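Pilin (Streptococcus pyogenes serotype M1, PDB 3GLD) builds the shaft of the bacterial pilus, stacking head to tail through intermolecular isopeptide bonds and so supporting adhesion to host cells, aggregation and biofilm formation. Local coordinates at residues 21-26 against 66-71; 41-46 against 83-88; 125-130 against 137-142; 178-183 against 246-251; 257-262 against 284-289. The protein carries 2 engineered substitutions. One frame throughout, in Å; residues are numbered along the deposited sequence.

Interaction 1: 21-26 against 66-71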
# COMPACT_ATOMS: atom_id res chain seq x y z
N VAL A 21 14.74 -0.04 12.39
CA VAL A 21 13.40 0.48 12.12
C VAL A 21 12.58 -0.63 11.46
O VAL A 21 13.04 -1.25 10.52
CB VAL A 21 13.44 1.71 11.18
CG1 VAL A 21 12.02 2.15 10.82
CG2 VAL A 21 14.19 2.84 11.83
N THR A 22 11.38 -0.87 11.98
CA THR A 22 10.51 -1.90 11.39
C THR A 22 9.36 -1.21 10.67
O THR A 22 8.71 -0.31 11.22
CB THR A 22 9.95 -2.87 12.45
OG1 THR A 22 11.02 -3.59 13.07
CG2 THR A 22 9.01 -3.89 11.81
N LYS A 23 9.14 -1.62 9.43
CA LYS A 23 8.05 -1.07 8.63
C LYS A 23 7.05 -2.17 8.31
O LYS A 23 7.44 -3.25 7.85
CB LYS A 23 8.59 -0.40 7.36
CG LYS A 23 7.54 0.16 6.39
CD LYS A 23 6.57 1.13 7.08
CE LYS A 23 5.72 1.87 6.09
NZ LYS A 23 4.88 0.96 5.25
N ASN A 24 5.78 -1.91 8.59
CA ASN A 24 4.70 -2.80 8.23
C ASN A 24 3.75 -2.08 7.27
O ASN A 24 3.60 -0.86 7.32
CB ASN A 24 3.95 -3.26 9.49
CG ASN A 24 4.71 -4.32 10.29
OD1 ASN A 24 4.97 -4.14 11.49
ND2 ASN A 24 5.05 -5.43 9.66
N LEU A 25 3.12 -2.84 6.38
CA LEU A 25 2.10 -2.26 5.51
C LEU A 25 0.78 -2.98 5.77
O LEU A 25 0.62 -4.15 5.42
CB LEU A 25 2.53 -2.36 4.05
CG LEU A 25 1.71 -1.69 2.95
CD1 LEU A 25 1.79 -0.17 3.03
CD2 LEU A 25 2.22 -2.17 1.59
N ASP A 26 -0.14 -2.27 6.39
CA ASP A 26 -1.47 -2.79 6.66
C ASP A 26 -2.29 -2.71 5.36
O ASP A 26 -2.24 -1.69 4.69
CB ASP A 26 -2.14 -1.96 7.75
CG ASP A 26 -2.70 -2.81 8.86
OD1 ASP A 26 -1.94 -3.60 9.46
OD2 ASP A 26 -3.92 -2.69 9.14
N THR A 66 17.15 6.47 6.06
CA THR A 66 17.24 5.07 5.70
C THR A 66 15.91 4.67 5.05
O THR A 66 14.88 5.35 5.22
CB THR A 66 17.56 4.19 6.93
OG1 THR A 66 18.01 2.90 6.49
CG2 THR A 66 16.35 4.04 7.87
N LYS A 67 15.93 3.58 4.29
CA LYS A 67 14.72 3.18 3.59
C LYS A 67 14.46 1.70 3.59
O LYS A 67 15.36 0.89 3.86
CB LYS A 67 14.69 3.74 2.17
CG LYS A 67 15.83 3.38 1.32
CD LYS A 67 15.61 3.93 -0.07
CE LYS A 67 16.09 2.91 -1.09
NZ LYS A 67 16.26 3.59 -2.39
N VAL A 68 13.19 1.36 3.35
CA VAL A 68 12.77 0.01 3.03
C VAL A 68 12.20 0.06 1.60
O VAL A 68 11.91 1.15 1.08
CB VAL A 68 11.70 -0.51 4.00
CG1 VAL A 68 12.28 -0.67 5.42
CG2 VAL A 68 10.47 0.42 4.01
N THR A 69 12.07 -1.10 0.98
CA THR A 69 11.62 -1.21 -0.41
C THR A 69 10.60 -2.32 -0.51
O THR A 69 10.80 -3.41 0.04
CB THR A 69 12.79 -1.49 -1.38
OG1 THR A 69 13.59 -0.32 -1.51
CG2 THR A 69 12.29 -1.86 -2.77
N TYR A 70 9.49 -2.02 -1.19
CA TYR A 70 8.46 -3.00 -1.50
C TYR A 70 8.45 -3.25 -3.01
O TYR A 70 8.81 -2.37 -3.79
CB TYR A 70 7.10 -2.50 -1.01
CG TYR A 70 6.91 -2.61 0.49
CD1 TYR A 70 6.33 -3.74 1.05
CD2 TYR A 70 7.35 -1.60 1.35
CE1 TYR A 70 6.17 -3.86 2.41
CE2 TYR A 70 7.19 -1.71 2.73
CZ TYR A 70 6.60 -2.85 3.24
OH TYR A 70 6.42 -3.00 4.60
N THR A 71 8.07 -4.46 -3.42
CA THR A 71 7.84 -4.77 -4.85
C THR A 71 6.59 -5.60 -5.02
O THR A 71 6.05 -6.13 -4.05
CB THR A 71 8.98 -5.60 -5.52
OG1 THR A 71 9.32 -6.71 -4.68
CG2 THR A 71 10.20 -4.76 -5.83

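Interaction 2: 41-46 against 83-88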
# COMPACT_ATOMS: atom_id res chain seq x y z
N PHE A 41 12.81 6.93 6.06
CA PHE A 41 12.74 7.33 7.46
C PHE A 41 13.91 8.22 7.75
O PHE A 41 15.00 8.00 7.22
CB PHE A 41 12.72 6.10 8.38
CG PHE A 41 11.76 5.03 7.92
CD1 PHE A 41 10.41 5.11 8.22
CD2 PHE A 41 12.21 3.95 7.15
CE1 PHE A 41 9.52 4.15 7.76
CE2 PHE A 41 11.33 2.98 6.70
CZ PHE A 41 9.98 3.08 7.01
N LYS A 42 13.66 9.23 8.57
CA LYS A 42 14.62 10.26 8.87
C LYS A 42 14.89 10.27 10.38
O LYS A 42 13.96 10.09 11.19
CB LYS A 42 14.05 11.62 8.45
CG LYS A 42 14.98 12.82 8.61
CD LYS A 42 14.31 14.16 8.18
CE LYS A 42 13.20 14.59 9.13
NZ LYS A 42 12.78 16.01 8.86
N ILE A 43 16.15 10.48 10.73
CA ILE A 43 16.55 10.78 12.12
C ILE A 43 17.25 12.13 12.15
O ILE A 43 18.11 12.41 11.32
CB ILE A 43 17.48 9.70 12.72
CG1 ILE A 43 17.76 9.97 14.20
CG2 ILE A 43 18.79 9.63 11.96
CD1 ILE A 43 18.04 8.73 15.02
N GLU A 44 16.86 12.97 13.11
CA GLU A 44 17.50 14.27 13.31
C GLU A 44 17.71 14.56 14.80
O GLU A 44 16.98 14.02 15.65
CB GLU A 44 16.67 15.38 12.68
CG GLU A 44 15.20 15.35 13.06
CD GLU A 44 14.42 16.53 12.51
OE1 GLU A 44 14.94 17.25 11.62
OE2 GLU A 44 13.28 16.74 12.97
N PRO A 45 18.70 15.40 15.12
CA PRO A 45 18.85 15.80 16.53
C PRO A 45 17.57 16.44 17.06
O PRO A 45 16.95 17.25 16.38
CB PRO A 45 19.99 16.83 16.48
CG PRO A 45 20.79 16.45 15.26
CD PRO A 45 19.76 15.96 14.27
N ASP A 46 17.16 16.04 18.26
CA ASP A 46 16.05 16.69 18.96
C ASP A 46 16.47 18.08 19.46
O ASP A 46 17.32 18.20 20.34
CB ASP A 46 15.58 15.82 20.12
CG ASP A 46 14.45 16.45 20.90
OD1 ASP A 46 14.18 17.66 20.71
OD2 ASP A 46 13.82 15.72 21.71
N ALA A 83 14.99 -1.64 8.38
CA ALA A 83 16.12 -0.82 7.96
C ALA A 83 16.88 -0.39 9.21
O ALA A 83 16.38 -0.57 10.32
CB ALA A 83 15.61 0.41 7.20
N GLU A 84 18.08 0.17 9.04
CA GLU A 84 18.88 0.58 10.20
C GLU A 84 19.40 2.01 10.10
O GLU A 84 19.74 2.46 9.02
CB GLU A 84 20.07 -0.37 10.38
CG GLU A 84 19.84 -1.42 11.43
CD GLU A 84 20.93 -2.48 11.46
OE1 GLU A 84 21.73 -2.55 10.50
OE2 GLU A 84 20.97 -3.24 12.46
N PHE A 85 19.42 2.70 11.23
CA PHE A 85 20.24 3.91 11.34
C PHE A 85 21.59 3.50 11.91
O PHE A 85 21.66 2.67 12.82
CB PHE A 85 19.59 4.94 12.25
CG PHE A 85 18.33 5.53 11.67
CD1 PHE A 85 18.39 6.36 10.54
CD2 PHE A 85 17.10 5.26 12.24
CE1 PHE A 85 17.24 6.90 10.00
CE2 PHE A 85 15.94 5.80 11.70
CZ PHE A 85 16.01 6.62 10.58
N ASP A 86 22.65 4.08 11.36
CA ASP A 86 24.01 3.74 11.72
C ASP A 86 24.69 4.89 12.48
O ASP A 86 25.00 5.93 11.89
CB ASP A 86 24.78 3.35 10.46
CG ASP A 86 26.22 2.94 10.73
OD1 ASP A 86 26.61 2.76 11.91
OD2 ASP A 86 26.96 2.77 9.74
N PHE A 87 24.90 4.68 13.79
CA PHE A 87 25.60 5.62 14.68
C PHE A 87 27.10 5.28 14.88
O PHE A 87 27.81 5.99 15.58
CB PHE A 87 24.94 5.66 16.08
CG PHE A 87 23.47 6.03 16.08
CD1 PHE A 87 23.07 7.29 16.48
CD2 PHE A 87 22.49 5.10 15.71
CE1 PHE A 87 21.72 7.65 16.51
CE2 PHE A 87 21.12 5.44 15.73
CZ PHE A 87 20.74 6.72 16.14
N SER A 88 27.58 4.19 14.27
CA SER A 88 28.96 3.71 14.52
C SER A 88 30.04 4.74 14.22
O SER A 88 31.11 4.71 14.82
CB SER A 88 29.23 2.40 13.75
OG SER A 88 29.12 2.60 12.34

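Interaction 3: 125-130 against 137-142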
# COMPACT_ATOMS: atom_id res chain seq x y z
N HIS A 125 22.13 6.26 24.69
CA HIS A 125 22.88 6.21 25.94
C HIS A 125 24.36 5.95 25.69
O HIS A 125 24.77 4.85 25.31
CB HIS A 125 22.25 5.19 26.90
CG HIS A 125 20.96 5.65 27.47
ND1 HIS A 125 19.81 5.75 26.72
CD2 HIS A 125 20.63 6.10 28.71
CE1 HIS A 125 18.82 6.20 27.47
NE2 HIS A 125 19.30 6.43 28.68
N VAL A 126 25.15 7.01 25.85
CA VAL A 126 26.58 6.96 25.66
C VAL A 126 27.24 6.82 27.04
O VAL A 126 27.14 7.71 27.87
CB VAL A 126 27.07 8.20 24.88
CG1 VAL A 126 28.59 8.16 24.66
CG2 VAL A 126 26.34 8.30 23.52
N LEU A 127 27.84 5.67 27.29
CA LEU A 127 28.48 5.39 28.59
C LEU A 127 29.98 5.35 28.41
O LEU A 127 30.45 5.12 27.29
CB LEU A 127 28.01 4.06 29.17
CG LEU A 127 26.66 3.94 29.88
CD1 LEU A 127 25.53 4.72 29.22
CD2 LEU A 127 26.31 2.46 29.96
N TRP A 128 30.73 5.59 29.50
CA TRP A 128 32.18 5.37 29.47
C TRP A 128 32.39 3.88 29.40
O TRP A 128 31.80 3.13 30.17
CB TRP A 128 32.87 5.92 30.74
CG TRP A 128 34.35 5.78 30.66
CD1 TRP A 128 35.12 4.81 31.25
CD2 TRP A 128 35.25 6.62 29.92
NE1 TRP A 128 36.45 5.01 30.94
CE2 TRP A 128 36.55 6.11 30.12
CE3 TRP A 128 35.08 7.75 29.12
CZ2 TRP A 128 37.69 6.70 29.55
CZ3 TRP A 128 36.21 8.35 28.55
CH2 TRP A 128 37.50 7.81 28.76
N ASN A 129 33.20 3.44 28.44
CA ASN A 129 33.41 1.99 28.28
C ASN A 129 34.72 1.65 28.95
O ASN A 129 35.77 2.16 28.56
CB ASN A 129 33.40 1.54 26.81
CG ASN A 129 33.48 0.01 26.67
OD1 ASN A 129 34.56 -0.58 26.70
ND2 ASN A 129 32.31 -0.63 26.53
N GLU A 130 34.64 0.80 29.97
CA GLU A 130 35.79 0.50 30.81
C GLU A 130 36.95 -0.07 30.01
O GLU A 130 38.07 0.42 30.13
CB GLU A 130 35.40 -0.40 31.99
CG GLU A 130 36.25 -0.13 33.25
CD GLU A 130 36.36 1.37 33.58
OE1 GLU A 130 35.37 1.95 34.12
OE2 GLU A 130 37.43 1.96 33.30
N ALA A 137 28.52 4.63 22.45
CA ALA A 137 27.07 4.47 22.27
C ALA A 137 26.70 3.03 22.62
O ALA A 137 26.99 2.11 21.86
CB ALA A 137 26.69 4.79 20.82
N THR A 138 26.06 2.86 23.77
CA THR A 138 25.94 1.55 24.43
C THR A 138 24.56 0.91 24.33
O THR A 138 24.45 -0.30 24.16
CB THR A 138 26.40 1.67 25.90
OG1 THR A 138 27.74 2.16 25.90
CG2 THR A 138 26.34 0.34 26.63
N TYR A 139 23.52 1.71 24.49
CA TYR A 139 22.18 1.26 24.18
C TYR A 139 21.31 2.41 23.68
O TYR A 139 21.60 3.59 23.96
CB TYR A 139 21.52 0.46 25.32
CG TYR A 139 21.27 1.20 26.60
CD1 TYR A 139 22.28 1.33 27.58
CD2 TYR A 139 20.02 1.75 26.86
CE1 TYR A 139 22.03 2.00 28.78
CE2 TYR A 139 19.76 2.42 28.05
CZ TYR A 139 20.76 2.54 29.00
OH TYR A 139 20.47 3.21 30.16
N ILE A 140 20.28 2.06 22.91
CA ILE A 140 19.40 3.04 22.32
C ILE A 140 17.97 2.71 22.70
O ILE A 140 17.54 1.56 22.58
CB ILE A 140 19.55 3.11 20.78
CG1 ILE A 140 21.01 3.39 20.40
CG2 ILE A 140 18.63 4.22 20.21
CD1 ILE A 140 21.33 3.35 18.93
N VAL A 141 17.25 3.71 23.19
CA VAL A 141 15.83 3.52 23.47
C VAL A 141 14.99 4.53 22.70
O VAL A 141 15.37 5.69 22.53
CB VAL A 141 15.47 3.63 24.96
CG1 VAL A 141 14.21 2.82 25.23
CG2 VAL A 141 16.58 3.11 25.83
N GLY A 142 13.84 4.06 22.24
CA GLY A 142 12.88 4.91 21.56
C GLY A 142 11.52 4.88 22.22
O GLY A 142 11.13 3.90 22.84

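Interaction 4: 178-183 against 246-251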
# COMPACT_ATOMS: atom_id res chain seq x y z
N ASP A 178 -26.10 -12.44 -24.54
CA ASP A 178 -24.76 -12.12 -24.05
C ASP A 178 -24.11 -10.99 -24.83
O ASP A 178 -23.94 -11.07 -26.05
CB ASP A 178 -23.88 -13.36 -23.99
CG ASP A 178 -23.94 -14.02 -22.63
OD1 ASP A 178 -23.41 -13.44 -21.64
OD2 ASP A 178 -24.56 -15.08 -22.51
N PHE A 179 -23.78 -9.90 -24.13
CA PHE A 179 -23.07 -8.80 -24.76
C PHE A 179 -21.58 -8.99 -24.46
O PHE A 179 -21.23 -9.30 -23.32
CB PHE A 179 -23.58 -7.47 -24.23
CG PHE A 179 -25.01 -7.18 -24.58
CD1 PHE A 179 -25.31 -6.28 -25.59
CD2 PHE A 179 -26.06 -7.79 -23.88
CE1 PHE A 179 -26.63 -5.99 -25.93
CE2 PHE A 179 -27.38 -7.52 -24.22
CZ PHE A 179 -27.67 -6.62 -25.25
N ASN A 180 -20.73 -8.80 -25.47
CA ASN A 180 -19.28 -8.94 -25.33
C ASN A 180 -18.60 -7.68 -24.78
O ASN A 180 -18.94 -6.57 -25.17
CB ASN A 180 -18.62 -9.27 -26.66
CG ASN A 180 -18.89 -10.68 -27.14
OD1 ASN A 180 -19.16 -11.60 -26.36
ND2 ASN A 180 -18.83 -10.86 -28.46
N PHE A 181 -17.60 -7.87 -23.92
CA PHE A 181 -16.89 -6.74 -23.33
C PHE A 181 -15.38 -7.01 -23.31
O PHE A 181 -14.95 -8.17 -23.29
CB PHE A 181 -17.34 -6.52 -21.89
CG PHE A 181 -18.77 -6.03 -21.73
CD1 PHE A 181 -19.05 -4.66 -21.65
CD2 PHE A 181 -19.82 -6.93 -21.54
CE1 PHE A 181 -20.36 -4.20 -21.47
CE2 PHE A 181 -21.14 -6.49 -21.36
CZ PHE A 181 -21.42 -5.12 -21.32
N GLY A 182 -14.60 -5.93 -23.31
CA GLY A 182 -13.16 -5.99 -23.04
C GLY A 182 -12.80 -5.02 -21.91
O GLY A 182 -13.36 -3.93 -21.83
N LEU A 183 -11.90 -5.46 -21.02
CA LEU A 183 -11.36 -4.60 -19.97
C LEU A 183 -9.85 -4.64 -20.10
O LEU A 183 -9.25 -5.72 -20.15
CB LEU A 183 -11.76 -5.10 -18.56
CG LEU A 183 -10.91 -4.65 -17.35
CD1 LEU A 183 -11.26 -3.22 -16.95
CD2 LEU A 183 -11.18 -5.59 -16.19
N ASP A 246 -18.62 -4.56 -27.19
CA ASP A 246 -18.75 -4.66 -28.66
C ASP A 246 -19.87 -3.74 -29.19
O ASP A 246 -20.73 -3.30 -28.45
CB ASP A 246 -19.05 -6.11 -29.11
CG ASP A 246 -17.81 -6.97 -29.20
OD1 ASP A 246 -16.73 -6.50 -28.78
OD2 ASP A 246 -17.91 -8.11 -29.69
N ASP A 247 -19.84 -3.48 -30.49
CA ASP A 247 -20.82 -2.64 -31.14
C ASP A 247 -22.02 -3.49 -31.55
O ASP A 247 -21.87 -4.51 -32.25
CB ASP A 247 -20.17 -1.96 -32.35
CG ASP A 247 -21.05 -0.89 -32.98
OD1 ASP A 247 -22.28 -0.87 -32.75
OD2 ASP A 247 -20.48 -0.06 -33.73
N TYR A 248 -23.20 -3.09 -31.10
CA TYR A 248 -24.42 -3.85 -31.41
C TYR A 248 -25.46 -3.08 -32.20
O TYR A 248 -26.63 -3.48 -32.23
CB TYR A 248 -25.02 -4.45 -30.13
CG TYR A 248 -24.18 -5.56 -29.56
CD1 TYR A 248 -24.24 -6.84 -30.10
CD2 TYR A 248 -23.31 -5.33 -28.49
CE1 TYR A 248 -23.45 -7.88 -29.60
CE2 TYR A 248 -22.51 -6.37 -27.98
CZ TYR A 248 -22.60 -7.64 -28.54
OH TYR A 248 -21.84 -8.68 -28.05
N LYS A 249 -25.04 -1.99 -32.84
CA LYS A 249 -25.94 -1.16 -33.65
C LYS A 249 -26.61 -1.90 -34.83
O LYS A 249 -27.80 -1.74 -35.06
CB LYS A 249 -25.24 0.11 -34.14
CG LYS A 249 -24.91 1.09 -33.03
CD LYS A 249 -24.74 2.52 -33.57
CE LYS A 249 -23.69 3.28 -32.77
NZ LYS A 249 -23.94 4.75 -32.77
N SER A 250 -25.84 -2.72 -35.54
CA SER A 250 -26.40 -3.60 -36.59
C SER A 250 -27.45 -4.58 -36.06
O SER A 250 -28.27 -5.09 -36.82
CB SER A 250 -25.29 -4.33 -37.35
OG SER A 250 -24.46 -5.09 -36.49
N GLU A 251 -27.45 -4.83 -34.75
CA GLU A 251 -28.49 -5.65 -34.13
C GLU A 251 -29.64 -4.82 -33.53
O GLU A 251 -30.51 -5.36 -32.84
CB GLU A 251 -27.88 -6.65 -33.13
CG GLU A 251 -27.12 -7.79 -33.83
CD GLU A 251 -26.16 -8.53 -32.89
OE1 GLU A 251 -26.64 -9.22 -31.97
OE2 GLU A 251 -24.92 -8.43 -33.10

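Interaction 5: 257-262 against 284-289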
# COMPACT_ATOMS: atom_id res chain seq x y z
N VAL A 257 -23.36 4.51 -21.71
CA VAL A 257 -22.48 4.14 -20.59
C VAL A 257 -22.68 5.09 -19.43
O VAL A 257 -22.59 6.30 -19.59
CB VAL A 257 -20.98 4.22 -21.00
CG1 VAL A 257 -20.11 3.63 -19.89
CG2 VAL A 257 -20.72 3.45 -22.27
N GLU A 258 -22.95 4.56 -18.25
CA GLU A 258 -22.94 5.40 -17.07
C GLU A 258 -21.69 5.12 -16.24
O GLU A 258 -21.42 3.97 -15.89
CB GLU A 258 -24.19 5.19 -16.22
CG GLU A 258 -24.24 6.15 -15.04
CD GLU A 258 -25.27 5.72 -14.01
OE1 GLU A 258 -26.36 6.31 -14.00
OE2 GLU A 258 -25.00 4.76 -13.25
N VAL A 259 -20.94 6.18 -15.91
CA VAL A 259 -19.71 6.08 -15.13
C VAL A 259 -19.92 6.74 -13.78
O VAL A 259 -19.99 7.96 -13.68
CB VAL A 259 -18.51 6.75 -15.86
CG1 VAL A 259 -17.22 6.60 -15.04
CG2 VAL A 259 -18.31 6.14 -17.26
N SER A 260 -20.01 5.94 -12.73
CA SER A 260 -20.48 6.45 -11.46
C SER A 260 -19.56 6.06 -10.30
O SER A 260 -19.72 4.99 -9.73
CB SER A 260 -21.91 5.93 -11.20
OG SER A 260 -22.37 6.34 -9.93
N PRO A 261 -18.58 6.95 -9.95
CA PRO A 261 -17.77 6.75 -8.74
C PRO A 261 -18.56 7.10 -7.50
O PRO A 261 -19.33 8.07 -7.52
CB PRO A 261 -16.59 7.73 -8.91
CG PRO A 261 -17.03 8.73 -9.91
CD PRO A 261 -18.07 8.05 -10.79
N GLN A 262 -18.39 6.32 -6.44
CA GLN A 262 -19.25 6.44 -5.25
C GLN A 262 -19.59 7.87 -4.70
O GLN A 262 -20.77 8.21 -4.50
CB GLN A 262 -18.73 5.55 -4.14
CG GLN A 262 -19.64 5.54 -2.93
CD GLN A 262 -19.19 4.58 -1.87
OE1 GLN A 262 -18.61 3.54 -2.16
NE2 GLN A 262 -19.45 4.93 -0.62
N MET A 284 -15.96 2.13 -7.98
CA MET A 284 -16.50 2.62 -9.24
C MET A 284 -17.56 1.69 -9.78
O MET A 284 -17.33 0.49 -9.84
CB MET A 284 -15.37 2.76 -10.27
CG MET A 284 -15.86 3.08 -11.71
SD MET A 284 -16.71 4.67 -11.84
CE MET A 284 -15.31 5.78 -12.09
N THR A 285 -18.71 2.23 -10.22
CA THR A 285 -19.70 1.40 -10.90
C THR A 285 -20.01 1.95 -12.28
O THR A 285 -20.38 3.11 -12.41
CB THR A 285 -20.99 1.26 -10.08
OG1 THR A 285 -20.68 0.71 -8.82
CG2 THR A 285 -21.99 0.31 -10.78
N ILE A 286 -19.85 1.10 -13.29
CA ILE A 286 -20.05 1.47 -14.67
C ILE A 286 -21.13 0.56 -15.26
O ILE A 286 -20.97 -0.67 -15.29
CB ILE A 286 -18.76 1.35 -15.50
CG1 ILE A 286 -17.64 2.16 -14.84
CG2 ILE A 286 -19.02 1.78 -16.95
CD1 ILE A 286 -16.35 2.21 -15.62
N THR A 287 -22.21 1.18 -15.72
CA THR A 287 -23.37 0.48 -16.25
C THR A 287 -23.53 0.71 -17.75
O THR A 287 -23.63 1.85 -18.21
CB THR A 287 -24.62 0.93 -15.53
OG1 THR A 287 -24.37 0.88 -14.12
CG2 THR A 287 -25.86 0.04 -15.90
N PHE A 288 -23.53 -0.39 -18.50
CA PHE A 288 -23.83 -0.34 -19.92
C PHE A 288 -25.33 -0.64 -20.12
O PHE A 288 -25.82 -1.69 -19.75
CB PHE A 288 -22.97 -1.33 -20.68
CG PHE A 288 -21.54 -0.90 -20.83
CD1 PHE A 288 -20.62 -1.07 -19.78
CD2 PHE A 288 -21.09 -0.35 -22.03
CE1 PHE A 288 -19.30 -0.70 -19.92
CE2 PHE A 288 -19.75 0.02 -22.18
CZ PHE A 288 -18.85 -0.16 -21.12
N THR A 289 -26.05 0.34 -20.64
CA THR A 289 -27.47 0.15 -20.93
C THR A 289 -27.60 -0.04 -22.42
O THR A 289 -27.16 0.82 -23.20
CB THR A 289 -28.30 1.36 -20.48
OG1 THR A 289 -28.13 1.52 -19.07
CG2 THR A 289 -29.82 1.17 -20.77
O HOH W 1 -23.24 2.95 -13.04

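Interaction 1: 21-26 against 66-71
Tyr70 and Val68 meet Lys23 and Leu25 inside the immunoglobulin-like β-sandwich of the N-terminal domain, where strands 18-27 and 65-70 belong to facing sheets. Their axes come within 8.6 Å and run in roughly the same sense, 31° apart, with no hydrogen bond between the two segments. The Tyr70 ring stands across the gap: CD2 of Leu25 lies over one face, while CG of Lys23 sits at the edge, near the ring plane. CG of Tyr70 is beside the backbone N (chi1 -76°), which sends the ring toward the backbone of 23-25. There its OH ends 3.4 Å from Lys23 O, 3.8 Å from Leu25 N and 4.0 Å from Leu25 CB; the hydrogen bond of this hydroxyl goes to Asn79 O instead. Val68 meets Lys23 at about a right angle, touching with one methyl: CG2 is 3.8 Å from Lys23 CG and 3.9 Å from CB. Phe39 and Phe41 also press on this pair. In the native protein Lys23 is cross-linked to Asn155; here Ala104, an engineered residue, takes the place of the side chain that promotes that bond. The lysine chain bends at its second and fourth torsions, curling its amine back to its own strand, where NZ donates to Asn24 O at 3.0 Å from 56° above the carbonyl plane.

Interaction 2: 41-46 against 83-88
Phe85 and Phe87 pack against Phe41 and Ile43 between the two sheets of the N-terminal immunoglobulin-like β-sandwich, where the axes of segments 41-45 and 83-86 approach to 9.0 Å. Along 83-88, Phe85 comes first and makes most of the contact. CB of Ile43 stands over the centre of its ring, 3.9 Å above the plane, and CG2 of Ile43 covers the same face, 3.6 Å from Phe85 CD1. At the rim, Phe41 O lies near the ring plane, 3.7 Å from Phe85 CE1, and Phe41 CB is 4.0 Å from Phe85 CZ. Asp86 accepts from Ser88 N in an Asx turn. Phe87 follows, its ring meeting the other branch of Ile43: CD1 comes to 3.5 Å from Phe87 CZ. With CG1 anti to the backbone N (chi1 -174°), Ile43 thus divides its two branches between the two phenylalanines. Tyr100 adds an edge-to-face partner to Phe87. Ser88 closes the turn with two bonds to one oxygen, Asp86 OD1, which Lys18 also engages in a salt bridge: Ser88 N donates at 2.9 Å from above the carboxylate plane, and Ser88 OG at 2.6 Å to the syn lone pair.

Interaction 3: 125-130 against 137-142
His125 lies flat on Tyr139, its CB over the centre of the tyrosine ring, 3.7 Å from the centroid. CG follows above the phenol end, 3.5 Å from Tyr139 CZ, and ND1 stands 3.6 Å from CE2. On the other branch CD2 comes to 3.2 Å from the Tyr139 OH. Together the rings form an offset stack with planes only 10° apart. NE2 lies near Tyr139 OH, and at the tip CE1 meets CG2 of Val141 at 4.2 Å. Beneath the stack the β-hairpin of strands 119-129 and 134-144 carries a classic β bulge, Thr138 and Tyr139 both facing His125. His125 O receives Thr138 N at 2.8 Å and, weakly, Tyr139 N at 3.5 Å; His125 N donates to Tyr139 O at 2.8 Å. Past the bulge, Leu127 crosses Thr138 at about a right angle, its CD2 against the threonine methyl, while Thr138 OG1 bonds to Val136 O. On the face away from the stacked rings, CG2 of Val126 rests against Ala137, and Phe92 covers both.

Interaction 4: 178-183 against 246-251
Three hydrogen bonds join Asn180 to Asp246 and Tyr248. Two use its backbone: Asn180 N donates to Tyr248 OH at 2.8 Å, and Asn180 O receives Asp246 N at 2.9 Å. In the third, the side-chain ND2 reaches Asp246 OD2 at 3.1 Å; the acceptor lies in the amide plane, but the donor comes from 47° above the carboxylate plane, the two flat groups standing almost perpendicular. The aromatic part is an edge-to-face pair, in which CD1 of Phe179 points at one face of Tyr248, 3.6 Å from CD2. Tyr248 is therefore held by its hydroxyl and by its ring face. Within 246-251, Asp247 OD1 accepts from Lys249 N in an Asx turn. Strand 179-185 pairs antiparallel with strand 240-245, and the Asp246 bond carries that pairing just past the strand end. The Phe179 ring also lies against the Lys166 side chain and touches Glu245, so the aromatic pair borders the Lys166–Asn290 isopeptide site of this immunoglobulin-like domain, with Glu245 as its catalytic residue.

Interaction 5: 257-262 against 284-289
Antiparallel pairing in the C-terminal immunoglobulin-like β-sandwich joins Val257–Pro261 to Met284–Phe288, putting strand 254-261 beside the strand that carries Asn290 of the isopeptide cross-link. Four backbone hydrogen bonds hold the ladder, two at each of the hydrogen-bonded pairs Glu258–Thr287 and Ser260–Thr285; the straightest is Glu258 N to Thr287 O, 2.8 Å with 174° at the hydrogen. At a non-hydrogen-bonded position, the CA of Ile286 makes a C-H···O contact with Glu258 O at 3.1 Å. The polar face bears Glu258, Ser260, Thr285 and Thr287. There one water ties the strands together: it accepts from Thr287 OG1 at 2.6 Å and donates to Glu258 OE2 and to Thr285 O, the latter at 2.9 Å. The apolar face turns toward the sandwich interior. Val257 and Phe288 point the same way, with CG1 of the valine over one face of the ring and CG2 3.6 Å from Phe288 CE2. CG1 also meets CG2 of Ile286 at 3.6 Å. Phe288 lies next to the catalytic Glu245. At the other end, Met284 is bent at its second and third torsions (63° and 86°), folding the thioether across to the neighbouring strand: SD comes to 3.5 Å from Pro261 N, and CE to 3.6 Å from Val259 CG1.

How the interactions relate
Interactions 1 and 2 are buried contacts between the facing sheets of the N-terminal domain, crossing along the chain and touching through Val21 and Phe85; both work by side-chain packing without a hydrogen bond between their segments. Interaction 3, by contrast, is a surface hairpin within one sheet, joined to interaction 2 by Phe87 against Ile140. The C-terminal domain holds interactions 4 and 5, whose centres are about 17 Å apart and which meet where Phe181 packs on Phe288. There, backbone bonds dominate the strand pair 257-262 with 284-289, whereas 178-183 with 246-251 adds side-chain polar bonds. Interaction 1 holds a cross-linking lysine; interactions 2, 4 and 5 border isopeptide sites, and interaction 3 lies apart.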